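Local coordinates for phosphonomutase (Burkholderia cenocepacia J2315, PDB 4MG4), which belongs to the phosphoenolpyruvate phosphomutase family of TIM-barrel proteins and forms a closed barrel of eight parallel strands, at residues E67-E79 / L93-T107. Sequence-based numbering, arbitrary orientation.
Sequences EQMPRALMMEVLE and LESGYGERPEDVAET
Arg71 and Glu67 sandwich the ring of Tyr97 between their aliphatic parts. Arg71 can be followed outward from the start of helix 71-84. Arg71 CB lies 3.6 Å from Tyr97 CD2. CG is anti to the backbone N (chi1 -172°), which lays it on one ring face, offset toward the rim, in a CH-pi contact. Arg71 CD passes Tyr97 CB and comes 3.5 Å from Thr107 OG1. The chain then bends at chi3 (71°) and sends the guanidinium to helix 101-113. There Arg71 NH1 forms a salt bridge with Glu106, 2.7 Å from its OE2. This oxygen lies in the guanidinium plane and uses its anti lone pair. Arg71 NH2 donates to Thr107 OG1 at 2.9 Å, and that hydroxyl in turn donates a hydrogen bond to Gly96 O. A water joins Asp103 O to NH2, the latter weakly.

Helix 71-84 lies between strands 50-52 and 89-92 of a TIM barrel, after the shorter helix 54-60, and helix 101-113 follows strand 89-92. Residues 93-100 are the loop between strand 89-92 and helix 101-113, and its start is a type II' turn from Leu93 to Gly96.

On the opposite ring face Glu67 CG sits over the centre, 4.1 Å from the Tyr97 centroid. The extended chain carries OE2 into the turn. Ser95 OG (2.5 Å) and Tyr97 N donate to Glu67 OE2 from opposite faces of the carboxylate plane. Glu67 N in turn donates to Glu94 OE1, and the two acidic side chains run past each other in opposite directions. Met69 O meets the ring edge in plane, 3.4 Å from Tyr97 CE2, while Met74 CE touches the Tyr97 hydroxyl.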
ATOM      1  N   GLU A  67      -2.286  -8.208 -16.044  1.00 35.41           N
ATOM      2  CA  GLU A  67      -0.949  -8.788 -16.004  1.00 35.79           C
ATOM      3  C   GLU A  67       0.064  -7.823 -16.636  1.00 34.38           C
ATOM      4  O   GLU A  67       0.978  -8.228 -17.363  1.00 36.49           O
ATOM      5  CB  GLU A  67      -0.920 -10.192 -16.670  1.00 35.68           C
ATOM      6  CG  GLU A  67      -1.944 -11.213 -16.138  1.00 33.89           C
ATOM      7  CD  GLU A  67      -1.872 -12.589 -16.830  1.00 36.85           C
ATOM      8  OE1 GLU A  67      -1.099 -12.797 -17.768  1.00 38.47           O
ATOM      9  OE2 GLU A  67      -2.609 -13.499 -16.474  1.00 35.24           O
ATOM     10  N   GLN A  68      -0.086  -6.535 -16.334  1.00 34.22           N
ATOM     11  CA  GLN A  68       0.929  -5.596 -16.712  1.00 31.53           C
ATOM     12  C   GLN A  68       1.997  -5.545 -15.631  1.00 25.97           C
ATOM     13  O   GLN A  68       3.130  -5.345 -15.949  1.00 26.46           O
ATOM     14  CB  GLN A  68       0.343  -4.262 -17.211  1.00 35.20           C
ATOM     15  CG  GLN A  68       0.088  -3.127 -16.258  1.00 40.77           C
ATOM     16  CD  GLN A  68       0.045  -1.805 -17.029  1.00 47.12           C
ATOM     17  OE1 GLN A  68      -0.638  -1.710 -18.062  1.00 55.41           O
ATOM     18  NE2 GLN A  68       0.788  -0.786 -16.549  1.00 48.25           N
ATOM     19  N   MET A  69       1.679  -5.869 -14.377  1.00 24.55           N
ATOM     20  CA  MET A  69       2.735  -5.998 -13.349  1.00 24.04           C
ATOM     21  C   MET A  69       3.521  -7.273 -13.634  1.00 23.59           C
ATOM     22  O   MET A  69       2.923  -8.292 -13.885  1.00 24.33           O
ATOM     23  CB  MET A  69       2.101  -6.073 -11.939  1.00 24.24           C
ATOM     24  CG  MET A  69       3.084  -6.056 -10.791  1.00 27.80           C
ATOM     25  SD  MET A  69       2.206  -5.799  -9.216  1.00 30.05           S
ATOM     26  CE  MET A  69       3.555  -6.029  -8.094  1.00 31.47           C
ATOM     27  N   PRO A  70       4.863  -7.217 -13.649  1.00 23.53           N
ATOM     28  CA  PRO A  70       5.603  -8.452 -13.885  1.00 22.70           C
ATOM     29  C   PRO A  70       5.315  -9.510 -12.818  1.00 20.05           C
ATOM     30  O   PRO A  70       5.128  -9.175 -11.642  1.00 20.75           O
ATOM     31  CB  PRO A  70       7.070  -8.016 -13.792  1.00 24.53           C
ATOM     32  CG  PRO A  70       7.047  -6.596 -14.146  1.00 26.03           C
ATOM     33  CD  PRO A  70       5.752  -6.046 -13.590  1.00 24.52           C
ATOM     34  N   ARG A  71       5.282 -10.759 -13.256  1.00 19.47           N
ATOM     35  CA  ARG A  71       4.992 -11.867 -12.348  1.00 17.24           C
ATOM     36  C   ARG A  71       5.919 -11.853 -11.131  1.00 16.26           C
ATOM     37  O   ARG A  71       5.485 -12.089 -10.027  1.00 15.76           O
ATOM     38  CB  ARG A  71       5.140 -13.181 -13.060  1.00 18.97           C
ATOM     39  CG  ARG A  71       4.669 -14.349 -12.238  1.00 18.59           C
ATOM     40  CD  ARG A  71       4.737 -15.690 -12.960  1.00 19.90           C
ATOM     41  NE  ARG A  71       6.110 -16.125 -13.140  1.00 23.18           N
ATOM     42  CZ  ARG A  71       6.486 -17.121 -13.912  1.00 23.85           C
ATOM     43  NH1 ARG A  71       7.791 -17.428 -13.983  1.00 30.09           N
ATOM     44  NH2 ARG A  71       5.619 -17.837 -14.597  1.00 21.87           N
ATOM     45  N   ALA A  72       7.207 -11.606 -11.349  1.00 17.61           N
ATOM     46  CA  ALA A  72       8.182 -11.658 -10.241  1.00 18.36           C
ATOM     47  C   ALA A  72       7.895 -10.624  -9.153  1.00 18.44           C
ATOM     48  O   ALA A  72       8.031 -10.881  -7.974  1.00 18.20           O
ATOM     49  CB  ALA A  72       9.591 -11.495 -10.804  1.00 19.19           C
ATOM     50  N   LEU A  73       7.466  -9.449  -9.577  1.00 19.74           N
ATOM     51  CA  LEU A  73       7.054  -8.399  -8.664  1.00 21.92           C
ATOM     52  C   LEU A  73       5.789  -8.831  -7.911  1.00 19.90           C
ATOM     53  O   LEU A  73       5.764  -8.645  -6.683  1.00 19.70           O
ATOM     54  CB  LEU A  73       6.891  -7.050  -9.389  1.00 24.60           C
ATOM     55  CG  LEU A  73       6.854  -5.760  -8.571  1.00 30.96           C
ATOM     56  CD1 LEU A  73       7.859  -5.715  -7.428  1.00 33.82           C
ATOM     57  CD2 LEU A  73       7.123  -4.624  -9.558  1.00 32.87           C
ATOM     58  N   MET A  74       4.787  -9.439  -8.574  1.00 19.75           N
ATOM     59  CA  MET A  74       3.611 -10.003  -7.866  1.00 19.97           C
ATOM     60  C   MET A  74       4.048 -11.039  -6.851  1.00 18.72           C
ATOM     61  O   MET A  74       3.532 -11.037  -5.731  1.00 17.96           O
ATOM     62  CB  MET A  74       2.529 -10.630  -8.771  1.00 21.51           C
ATOM     63  CG  MET A  74       1.387 -11.371  -7.942  1.00 21.13           C
ATOM     64  SD  MET A  74       0.310  -9.958  -7.423  1.00 30.98           S
ATOM     65  CE  MET A  74      -0.388  -9.359  -8.943  1.00 33.67           C
ATOM     66  N   MET A  75       5.022 -11.895  -7.220  1.00 16.92           N
ATOM     67  CA  MET A  75       5.437 -12.933  -6.301  1.00 16.54           C
ATOM     68  C   MET A  75       6.144 -12.347  -5.098  1.00 15.68           C
ATOM     69  O   MET A  75       6.020 -12.865  -3.995  1.00 16.40           O
ATOM     70  CB  MET A  75       6.304 -13.982  -7.014  1.00 17.19           C
ATOM     71  CG  MET A  75       5.597 -14.717  -8.151  1.00 17.89           C
ATOM     72  SD  MET A  75       4.371 -15.874  -7.455  1.00 18.89           S
ATOM     73  CE  MET A  75       3.544 -16.336  -8.966  1.00 20.09           C
ATOM     74  N   GLU A  76       6.877 -11.253  -5.296  1.00 17.02           N
ATOM     75  CA  GLU A  76       7.569 -10.614  -4.187  1.00 17.85           C
ATOM     76  C   GLU A  76       6.546 -10.049  -3.218  1.00 17.07           C
ATOM     77  O   GLU A  76       6.654 -10.224  -1.995  1.00 16.88           O
ATOM     78  CB  GLU A  76       8.488  -9.502  -4.723  1.00 21.12           C
ATOM     79  CG  GLU A  76       9.203  -8.747  -3.621  1.00 24.95           C
ATOM     80  CD  GLU A  76       9.926  -7.501  -4.138  1.00 31.87           C
ATOM     81  OE1 GLU A  76      10.375  -7.472  -5.330  1.00 35.62           O
ATOM     82  OE2 GLU A  76      10.042  -6.535  -3.332  1.00 39.83           O
ATOM     83  N   VAL A  77       5.513  -9.405  -3.768  1.00 15.85           N
ATOM     84  CA  VAL A  77       4.420  -8.869  -2.963  1.00 16.71           C
ATOM     85  C   VAL A  77       3.742  -9.984  -2.178  1.00 14.99           C
ATOM     86  O   VAL A  77       3.512  -9.873  -0.970  1.00 15.71           O
ATOM     87  CB  VAL A  77       3.406  -8.127  -3.852  1.00 17.04           C
ATOM     88  CG1 VAL A  77       2.166  -7.778  -3.027  1.00 17.77           C
ATOM     89  CG2 VAL A  77       4.044  -6.864  -4.419  1.00 19.20           C
ATOM     90  N   LEU A  78       3.411 -11.067  -2.882  1.00 15.34           N
ATOM     91  CA  LEU A  78       2.856 -12.259  -2.257  1.00 13.72           C
ATOM     92  C   LEU A  78       3.671 -12.785  -1.100  1.00 13.32           C
ATOM     93  O   LEU A  78       3.135 -13.073  -0.065  1.00 13.19           O
ATOM     94  CB  LEU A  78       2.650 -13.364  -3.299  1.00 14.06           C
ATOM     95  CG  LEU A  78       2.110 -14.693  -2.799  1.00 13.40           C
ATOM     96  CD1 LEU A  78       0.748 -14.474  -2.151  1.00 14.42           C
ATOM     97  CD2 LEU A  78       2.000 -15.702  -3.938  1.00 13.51           C
ATOM     98  N   GLU A  79       4.975 -12.923  -1.265  1.00 13.66           N
ATOM     99  CA  GLU A  79       5.826 -13.417  -0.166  1.00 13.60           C
ATOM    100  C   GLU A  79       5.731 -12.511   1.041  1.00 14.03           C
ATOM    101  O   GLU A  79       5.696 -13.011   2.155  1.00 15.64           O
ATOM    102  CB  GLU A  79       7.300 -13.580  -0.615  1.00 14.43           C
ATOM    103  CG  GLU A  79       7.502 -14.634  -1.666  1.00 14.80           C
ATOM    104  CD  GLU A  79       8.964 -14.813  -2.097  1.00 16.37           C
ATOM    105  OE1 GLU A  79       9.872 -14.045  -1.665  1.00 19.65           O
ATOM    106  OE2 GLU A  79       9.165 -15.657  -2.964  1.00 16.35           O
ATOM    107  N   LEU A  93      -4.059 -14.918  -9.535  1.00 11.30           N
ATOM    108  CA  LEU A  93      -3.076 -15.040 -10.651  1.00 12.20           C
ATOM    109  C   LEU A  93      -3.618 -14.611 -12.010  1.00 12.20           C
ATOM    110  O   LEU A  93      -3.001 -14.903 -13.046  1.00 12.46           O
ATOM    111  CB  LEU A  93      -2.575 -16.463 -10.727  1.00 11.97           C
ATOM    112  CG  LEU A  93      -1.857 -16.896  -9.445  1.00 12.65           C
ATOM    113  CD1 LEU A  93      -1.473 -18.345  -9.539  1.00 13.51           C
ATOM    114  CD2 LEU A  93      -0.625 -16.042  -9.133  1.00 13.19           C
ATOM    115  N   GLU A  94      -4.780 -13.967 -12.022  1.00 13.38           N
ATOM    116  CA  GLU A  94      -5.403 -13.495 -13.254  1.00 14.82           C
ATOM    117  C   GLU A  94      -5.526 -14.673 -14.221  1.00 14.24           C
ATOM    118  O   GLU A  94      -6.021 -15.711 -13.797  1.00 14.33           O
ATOM    119  CB  GLU A  94      -4.637 -12.293 -13.821  1.00 18.21           C
ATOM    120  CG  GLU A  94      -4.768 -11.113 -12.859  1.00 20.99           C
ATOM    121  CD  GLU A  94      -4.151  -9.846 -13.429  1.00 24.96           C
ATOM    122  OE1 GLU A  94      -4.817  -9.275 -14.311  1.00 29.20           O
ATOM    123  OE2 GLU A  94      -3.014  -9.474 -13.024  1.00 27.19           O
ATOM    124  N   SER A  95      -5.081 -14.548 -15.488  1.00 14.50           N
ATOM    125  CA  SER A  95      -5.179 -15.662 -16.448  1.00 15.40           C
ATOM    126  C   SER A  95      -4.043 -16.676 -16.308  1.00 14.33           C
ATOM    127  O   SER A  95      -4.036 -17.677 -17.016  1.00 14.69           O
ATOM    128  CB  SER A  95      -5.243 -15.107 -17.905  1.00 17.56           C
ATOM    129  OG  SER A  95      -4.004 -14.596 -18.254  1.00 21.40           O
ATOM    130  N   GLY A  96      -3.085 -16.444 -15.381  1.00 13.20           N
ATOM    131  CA  GLY A  96      -2.059 -17.382 -15.069  1.00 13.99           C
ATOM    132  C   GLY A  96      -0.661 -17.018 -15.539  1.00 14.38           C
ATOM    133  O   GLY A  96       0.210 -17.833 -15.400  1.00 15.00           O
ATOM    134  N   TYR A  97      -0.464 -15.803 -16.054  1.00 14.98           N
ATOM    135  CA  TYR A  97       0.866 -15.313 -16.461  1.00 16.98           C
ATOM    136  C   TYR A  97       1.587 -16.348 -17.304  1.00 17.74           C
ATOM    137  O   TYR A  97       2.706 -16.797 -16.976  1.00 20.70           O
ATOM    138  CB  TYR A  97       1.735 -14.979 -15.237  1.00 17.54           C
ATOM    139  CG  TYR A  97       1.350 -13.791 -14.451  1.00 18.72           C
ATOM    140  CD1 TYR A  97       0.366 -13.893 -13.463  1.00 20.09           C
ATOM    141  CD2 TYR A  97       1.976 -12.541 -14.660  1.00 21.41           C
ATOM    142  CE1 TYR A  97       0.018 -12.829 -12.700  1.00 21.84           C
ATOM    143  CE2 TYR A  97       1.608 -11.439 -13.882  1.00 22.06           C
ATOM    144  CZ  TYR A  97       0.620 -11.618 -12.916  1.00 23.39           C
ATOM    145  OH  TYR A  97       0.182 -10.622 -12.071  1.00 28.24           O
ATOM    146  N   GLY A  98       0.964 -16.802 -18.375  1.00 18.19           N
ATOM    147  CA  GLY A  98       1.587 -17.818 -19.204  1.00 19.03           C
ATOM    148  C   GLY A  98       0.905 -17.974 -20.551  1.00 18.83           C
ATOM    149  O   GLY A  98      -0.303 -17.963 -20.653  1.00 17.31           O
ATOM    150  N   GLU A  99       1.692 -18.093 -21.624  1.00 19.55           N
ATOM    151  CA  GLU A  99       1.097 -18.284 -22.945  1.00 20.78           C
ATOM    152  C   GLU A  99       0.423 -19.642 -23.105  1.00 19.18           C
ATOM    153  O   GLU A  99      -0.712 -19.734 -23.610  1.00 19.61           O
ATOM    154  CB  GLU A  99       2.186 -18.090 -24.056  1.00 23.20           C
ATOM    155  CG  GLU A  99       1.587 -18.016 -25.466  1.00 27.86           C
ATOM    156  CD  GLU A  99       2.642 -17.937 -26.569  1.00 32.51           C
ATOM    157  OE1 GLU A  99       3.739 -17.413 -26.298  1.00 38.16           O
ATOM    158  OE2 GLU A  99       2.377 -18.435 -27.695  1.00 34.92           O
ATOM    159  N   ARG A 100       1.124 -20.690 -22.691  1.00 18.49           N
ATOM    160  CA  ARG A 100       0.719 -22.077 -22.873  1.00 17.82           C
ATOM    161  C   ARG A 100       0.424 -22.705 -21.454  1.00 17.26           C
ATOM    162  O   ARG A 100       0.836 -22.140 -20.439  1.00 16.37           O
ATOM    163  CB  ARG A 100       1.817 -22.877 -23.595  1.00 20.45           C
ATOM    164  N   PRO A 101      -0.235 -23.858 -21.408  1.00 16.89           N
ATOM    165  CA  PRO A 101      -0.465 -24.520 -20.136  1.00 16.42           C
ATOM    166  C   PRO A 101       0.786 -24.758 -19.299  1.00 17.02           C
ATOM    167  O   PRO A 101       0.740 -24.564 -18.077  1.00 15.33           O
ATOM    168  CB  PRO A 101      -1.197 -25.821 -20.533  1.00 16.77           C
ATOM    169  CG  PRO A 101      -1.909 -25.469 -21.831  1.00 17.12           C
ATOM    170  CD  PRO A 101      -0.934 -24.560 -22.530  1.00 16.80           C
ATOM    171  N   GLU A 102       1.888 -25.204 -19.926  1.00 17.33           N
ATOM    172  CA  GLU A 102       3.105 -25.386 -19.191  1.00 20.29           C
ATOM    173  C   GLU A 102       3.592 -24.086 -18.521  1.00 17.59           C
ATOM    174  O   GLU A 102       4.268 -24.145 -17.479  1.00 19.82           O
ATOM    175  CB  GLU A 102       4.215 -25.988 -20.083  1.00 23.09           C
ATOM    176  CG  GLU A 102       4.691 -25.055 -21.173  1.00 26.78           C
ATOM    177  CD  GLU A 102       5.420 -25.772 -22.292  1.00 33.90           C
ATOM    178  OE1 GLU A 102       6.619 -26.049 -22.081  1.00 38.80           O
ATOM    179  OE2 GLU A 102       4.769 -26.053 -23.359  1.00 37.63           O
ATOM    180  N   ASP A 103       3.281 -22.923 -19.094  1.00 17.57           N
ATOM    181  CA  ASP A 103       3.667 -21.640 -18.540  1.00 16.94           C
ATOM    182  C   ASP A 103       2.826 -21.282 -17.323  1.00 16.50           C
ATOM    183  O   ASP A 103       3.337 -20.778 -16.304  1.00 16.32           O
ATOM    184  CB  ASP A 103       3.588 -20.529 -19.579  1.00 18.00           C
ATOM    185  CG  ASP A 103       4.440 -20.831 -20.834  1.00 20.08           C
ATOM    186  OD1 ASP A 103       5.609 -21.213 -20.627  1.00 21.87           O
ATOM    187  OD2 ASP A 103       3.937 -20.743 -21.980  1.00 20.48           O
ATOM    188  N   VAL A 104       1.532 -21.600 -17.419  1.00 15.47           N
ATOM    189  CA  VAL A 104       0.639 -21.438 -16.276  1.00 14.33           C
ATOM    190  C   VAL A 104       1.080 -22.391 -15.144  1.00 14.37           C
ATOM    191  O   VAL A 104       1.008 -22.067 -13.972  1.00 15.04           O
ATOM    192  CB  VAL A 104      -0.801 -21.710 -16.713  1.00 13.64           C
ATOM    193  CG1 VAL A 104      -1.743 -21.689 -15.505  1.00 13.21           C
ATOM    194  CG2 VAL A 104      -1.262 -20.708 -17.754  1.00 13.75           C
ATOM    195  N   ALA A 105       1.501 -23.604 -15.463  1.00 14.16           N
ATOM    196  CA  ALA A 105       1.977 -24.527 -14.415  1.00 15.16           C
ATOM    197  C   ALA A 105       3.130 -23.920 -13.649  1.00 15.18           C
ATOM    198  O   ALA A 105       3.167 -24.010 -12.417  1.00 14.76           O
ATOM    199  CB  ALA A 105       2.402 -25.843 -15.020  1.00 15.97           C
ATOM    200  N   GLU A 106       4.076 -23.297 -14.369  1.00 15.98           N
ATOM    201  CA  GLU A 106       5.222 -22.621 -13.728  1.00 16.91           C
ATOM    202  C   GLU A 106       4.721 -21.516 -12.783  1.00 14.80           C
ATOM    203  O   GLU A 106       5.176 -21.364 -11.677  1.00 15.64           O
ATOM    204  CB  GLU A 106       6.187 -22.039 -14.749  1.00 19.44           C
ATOM    205  CG  GLU A 106       7.365 -21.274 -14.144  1.00 22.22           C
ATOM    206  CD  GLU A 106       8.402 -20.805 -15.194  1.00 27.63           C
ATOM    207  OE1 GLU A 106       8.842 -21.603 -16.024  1.00 30.37           O
ATOM    208  OE2 GLU A 106       8.797 -19.623 -15.161  1.00 31.22           O
ATOM    209  N   THR A 107       3.773 -20.734 -13.222  1.00 14.50           N
ATOM    210  CA  THR A 107       3.203 -19.677 -12.387  1.00 14.01           C
ATOM    211  C   THR A 107       2.625 -20.239 -11.081  1.00 13.04           C
ATOM    212  O   THR A 107       2.840 -19.733  -9.998  1.00 12.60           O
ATOM    213  CB  THR A 107       2.147 -18.879 -13.172  1.00 13.72           C
ATOM    214  OG1 THR A 107       2.786 -18.214 -14.277  1.00 14.28           O
ATOM    215  CG2 THR A 107       1.454 -17.829 -12.292  1.00 14.00           C
TER
HETATM  216  O   HOH W   1       5.403 -19.014 -16.948  1.00 35.88           O